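PDB 3MSE: calcium-dependent protein kinase, putative from Plasmodium falciparum, which probably phosphorylates serine and threonine residues of proteins in response to calcium, which its C-terminal EF-hand domain binds. Local coordinates for residues I22-I34 / T108-D120. Numbering follows the deposited sequence. Where two conformers were deposited one is given.
With CA (calcium ion), chain B.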
# COMPACT_ATOMS: atom_id res chain seq x y z
N ILE A 22 11.04 12.64 7.82
CA ILE A 22 12.02 11.87 7.04
C ILE A 22 11.61 10.39 6.98
O ILE A 22 11.57 9.78 5.90
CB ILE A 22 13.45 12.06 7.58
CG1 ILE A 22 13.91 13.46 7.19
CG2 ILE A 22 14.42 10.99 6.96
CD1 ILE A 22 15.05 13.99 8.02
N ILE A 23 11.24 9.86 8.14
CA ILE A 23 10.68 8.52 8.27
C ILE A 23 9.42 8.35 7.43
O ILE A 23 9.25 7.32 6.75
CB ILE A 23 10.40 8.18 9.77
CG1 ILE A 23 11.71 8.17 10.56
CG2 ILE A 23 9.66 6.83 9.93
CD1 ILE A 23 11.54 8.28 12.10
N ILE A 24 8.53 9.35 7.46
CA ILE A 24 7.35 9.33 6.58
C ILE A 24 7.77 9.25 5.10
O ILE A 24 7.13 8.54 4.32
CB ILE A 24 6.40 10.59 6.77
CG1 ILE A 24 5.77 10.64 8.18
CG2 ILE A 24 5.35 10.62 5.70
CD1 ILE A 24 4.62 9.64 8.42
N ASN A 25 8.81 9.99 4.70
CA ASN A 25 9.30 9.93 3.30
C ASN A 25 9.79 8.54 2.83
O ASN A 25 9.60 8.19 1.66
CB ASN A 25 10.39 10.98 3.04
CG ASN A 25 9.82 12.31 2.57
OD1 ASN A 25 9.82 12.59 1.38
ND2 ASN A 25 9.32 13.12 3.51
N ILE A 26 10.38 7.78 3.74
CA ILE A 26 10.75 6.38 3.48
C ILE A 26 9.52 5.56 3.11
O ILE A 26 9.50 4.86 2.08
CB ILE A 26 11.47 5.72 4.70
CG1 ILE A 26 12.81 6.40 4.95
CG2 ILE A 26 11.65 4.19 4.48
CD1 ILE A 26 13.33 6.18 6.38
N MET A 27 8.47 5.67 3.92
CA MET A 27 7.20 5.02 3.62
C MET A 27 6.57 5.55 2.33
O MET A 27 5.97 4.79 1.57
CB MET A 27 6.25 5.18 4.79
CG MET A 27 6.66 4.37 6.00
SD MET A 27 5.35 4.39 7.25
CE MET A 27 5.64 5.99 7.97
N ALA A 28 6.73 6.85 2.09
CA ALA A 28 6.18 7.48 0.89
C ALA A 28 6.84 6.92 -0.36
O ALA A 28 6.18 6.75 -1.40
CB ALA A 28 6.36 8.97 0.94
N HIS A 29 8.14 6.65 -0.27
CA HIS A 29 8.83 6.01 -1.38
C HIS A 29 8.24 4.62 -1.69
O HIS A 29 8.05 4.28 -2.86
CB HIS A 29 10.35 5.91 -1.18
CG HIS A 29 11.04 5.28 -2.35
ND1 HIS A 29 11.52 3.99 -2.33
CD2 HIS A 29 11.23 5.74 -3.61
CE1 HIS A 29 12.03 3.70 -3.52
NE2 HIS A 29 11.86 4.74 -4.31
N GLU A 30 7.94 3.86 -0.64
CA GLU A 30 7.32 2.54 -0.75
C GLU A 30 5.91 2.57 -1.37
O GLU A 30 5.50 1.59 -1.99
CB GLU A 30 7.32 1.83 0.61
CG GLU A 30 8.22 0.60 0.68
CD GLU A 30 9.70 0.92 0.72
OE1 GLU A 30 10.24 1.17 1.83
OE2 GLU A 30 10.34 0.90 -0.36
N LEU A 31 5.19 3.68 -1.19
CA LEU A 31 3.87 3.89 -1.81
C LEU A 31 4.00 4.21 -3.29
O LEU A 31 3.19 3.80 -4.11
CB LEU A 31 3.10 5.04 -1.13
CG LEU A 31 2.09 4.76 -0.02
CD1 LEU A 31 1.32 6.02 0.28
CD2 LEU A 31 1.11 3.67 -0.40
N SER A 32 5.03 4.98 -3.60
CA SER A 32 5.37 5.29 -4.97
C SER A 32 5.68 4.01 -5.76
O SER A 32 5.24 3.85 -6.90
CB SER A 32 6.57 6.22 -4.98
OG SER A 32 6.57 6.97 -6.17
N VAL A 33 6.44 3.10 -5.15
CA VAL A 33 6.86 1.85 -5.80
C VAL A 33 5.62 1.02 -6.09
O VAL A 33 5.37 0.64 -7.23
CB VAL A 33 7.88 1.07 -4.94
CG1 VAL A 33 8.04 -0.39 -5.44
CG2 VAL A 33 9.23 1.79 -4.92
N ILE A 34 4.82 0.79 -5.05
CA ILE A 34 3.55 0.10 -5.15
C ILE A 34 2.67 0.70 -6.24
O ILE A 34 2.15 -0.03 -7.10
CB ILE A 34 2.84 0.10 -3.77
CG1 ILE A 34 3.59 -0.82 -2.81
CG2 ILE A 34 1.37 -0.30 -3.91
CD1 ILE A 34 3.20 -0.71 -1.35
N THR A 108 4.74 -4.94 6.28
CA THR A 108 4.09 -3.69 6.69
C THR A 108 4.97 -2.47 6.35
O THR A 108 6.20 -2.56 6.36
CB THR A 108 3.74 -3.68 8.21
OG1 THR A 108 4.81 -3.11 8.96
CG2 THR A 108 3.47 -5.11 8.73
N PHE A 109 4.33 -1.33 6.06
CA PHE A 109 5.04 -0.08 5.76
C PHE A 109 6.02 0.34 6.84
O PHE A 109 7.12 0.81 6.55
CB PHE A 109 4.05 1.05 5.54
CG PHE A 109 3.33 0.98 4.24
CD1 PHE A 109 2.12 0.29 4.14
CD2 PHE A 109 3.85 1.60 3.11
CE1 PHE A 109 1.44 0.23 2.93
CE2 PHE A 109 3.19 1.54 1.90
CZ PHE A 109 1.97 0.86 1.81
N LEU A 110 5.60 0.19 8.09
CA LEU A 110 6.41 0.60 9.22
C LEU A 110 7.58 -0.35 9.43
O LEU A 110 8.67 0.09 9.80
CB LEU A 110 5.56 0.73 10.49
CG LEU A 110 4.71 2.00 10.66
CD1 LEU A 110 3.87 1.91 11.91
CD2 LEU A 110 5.59 3.27 10.69
N LYS A 111 7.35 -1.64 9.19
CA LYS A 111 8.40 -2.64 9.36
C LYS A 111 9.51 -2.40 8.36
O LYS A 111 10.68 -2.42 8.72
CB LYS A 111 7.86 -4.07 9.24
CG LYS A 111 8.27 -5.01 10.38
CD LYS A 111 9.78 -5.03 10.61
CE LYS A 111 10.16 -5.99 11.73
NZ LYS A 111 11.65 -6.16 11.76
N ALA A 112 9.13 -2.16 7.10
CA ALA A 112 10.08 -1.90 6.02
C ALA A 112 10.89 -0.62 6.25
O ALA A 112 12.09 -0.59 5.94
CB ALA A 112 9.36 -1.85 4.68
N ALA A 113 10.24 0.42 6.78
CA ALA A 113 10.94 1.65 7.11
C ALA A 113 11.96 1.42 8.23
O ALA A 113 13.11 1.85 8.13
CB ALA A 113 9.94 2.75 7.51
N PHE A 114 11.52 0.75 9.29
CA PHE A 114 12.38 0.37 10.40
C PHE A 114 13.61 -0.41 9.91
O PHE A 114 14.73 -0.12 10.33
CB PHE A 114 11.59 -0.48 11.41
CG PHE A 114 12.39 -0.89 12.60
CD1 PHE A 114 12.39 -0.12 13.76
CD2 PHE A 114 13.14 -2.07 12.58
CE1 PHE A 114 13.13 -0.49 14.87
CE2 PHE A 114 13.89 -2.47 13.70
CZ PHE A 114 13.88 -1.67 14.84
N ASN A 115 13.40 -1.38 9.03
CA ASN A 115 14.49 -2.21 8.51
C ASN A 115 15.50 -1.40 7.72
O ASN A 115 16.69 -1.64 7.84
CB ASN A 115 13.96 -3.38 7.67
CG ASN A 115 13.42 -4.51 8.52
OD1 ASN A 115 13.78 -4.65 9.69
ND2 ASN A 115 12.54 -5.31 7.95
N LYS A 116 15.02 -0.44 6.93
CA LYS A 116 15.92 0.46 6.22
C LYS A 116 16.78 1.30 7.16
O LYS A 116 17.94 1.55 6.88
CB LYS A 116 15.17 1.35 5.24
CG LYS A 116 14.77 0.62 3.98
CD LYS A 116 14.31 1.57 2.89
CE LYS A 116 14.11 0.82 1.57
NZ LYS A 116 13.20 -0.37 1.73
N ILE A 117 16.20 1.70 8.29
CA ILE A 117 16.91 2.55 9.25
C ILE A 117 17.94 1.76 10.08
O ILE A 117 19.02 2.26 10.38
CB ILE A 117 15.93 3.33 10.17
CG1 ILE A 117 15.06 4.30 9.33
CG2 ILE A 117 16.68 4.10 11.23
CD1 ILE A 117 13.81 4.80 10.06
N ASP A 118 17.58 0.54 10.45
CA ASP A 118 18.46 -0.36 11.18
C ASP A 118 19.52 -0.90 10.20
O ASP A 118 19.38 -2.01 9.67
CB ASP A 118 17.61 -1.49 11.77
CG ASP A 118 18.42 -2.55 12.47
OD1 ASP A 118 17.89 -3.68 12.58
OD2 ASP A 118 19.55 -2.27 12.93
N LYS A 119 20.56 -0.11 9.95
CA LYS A 119 21.54 -0.41 8.90
C LYS A 119 22.14 -1.81 9.08
O LYS A 119 22.28 -2.56 8.11
CB LYS A 119 22.68 0.62 8.86
CG LYS A 119 22.33 1.98 8.26
CD LYS A 119 23.44 3.02 8.59
CE LYS A 119 24.52 3.15 7.48
NZ LYS A 119 25.54 4.30 7.67
N ASP A 120 22.47 -2.14 10.33
CA ASP A 120 23.19 -3.38 10.65
C ASP A 120 22.28 -4.56 11.03
O ASP A 120 22.77 -5.59 11.51
CB ASP A 120 24.22 -3.11 11.75
CG ASP A 120 25.30 -2.14 11.31
OD1 ASP A 120 25.86 -2.32 10.20
OD2 ASP A 120 25.60 -1.18 12.06
CA CA B . 20.79 -1.03 14.45
O HOH W 1 22.30 -0.84 12.71
O HOH W 2 22.04 -0.24 15.78
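The Phe109 ring, on the entering helix of a calcium-binding EF-hand, is a knob in a hole on helix 18-48, made by Met27, Glu30, Leu31 and Ile34. Met27 O lies at the ring edge, near its plane. Leu31 CD2, Ile34 CD1 and Glu30 CB approach obliquely. Leu31 CD2 and Ile34 CD1 both end 3.7 Å from Phe109 CZ. The axis of helix 109-117 makes 117° with that of segment 22-34. In Met27 the bend at chi3 (-79°) folds CE back from Leu110 and leaves SD as the nearest atom, 3.6 Å from Leu110 CD2. Met27 CG packs on Ala113 CB. Ala113 has only a methyl, and Ile26 CG2 lies beside it, 3.7 Å from Ala113 CA. Further along, Ile117 CG1 meets Ile26 CD1 at 3.9 Å. Ile117 CD1 touches Ile23 CG1, the two side chains crossing at about a right angle. Leu133 also packs on Ile26 and Ile117. At the more exposed margin Lys116 and Glu30 come from opposite directions. In the Glu30 conformer given, OE1 lies 3.3 Å from Lys116 NZ, a salt bridge with a weak and doubtful hydrogen bond. The next residue after Ile117, Asp118, leaves the helix and starts the calcium loop. Asp122, Tyr124 and Asp129 share the ion, which Asp118 OD2 binds at 2.3 Å.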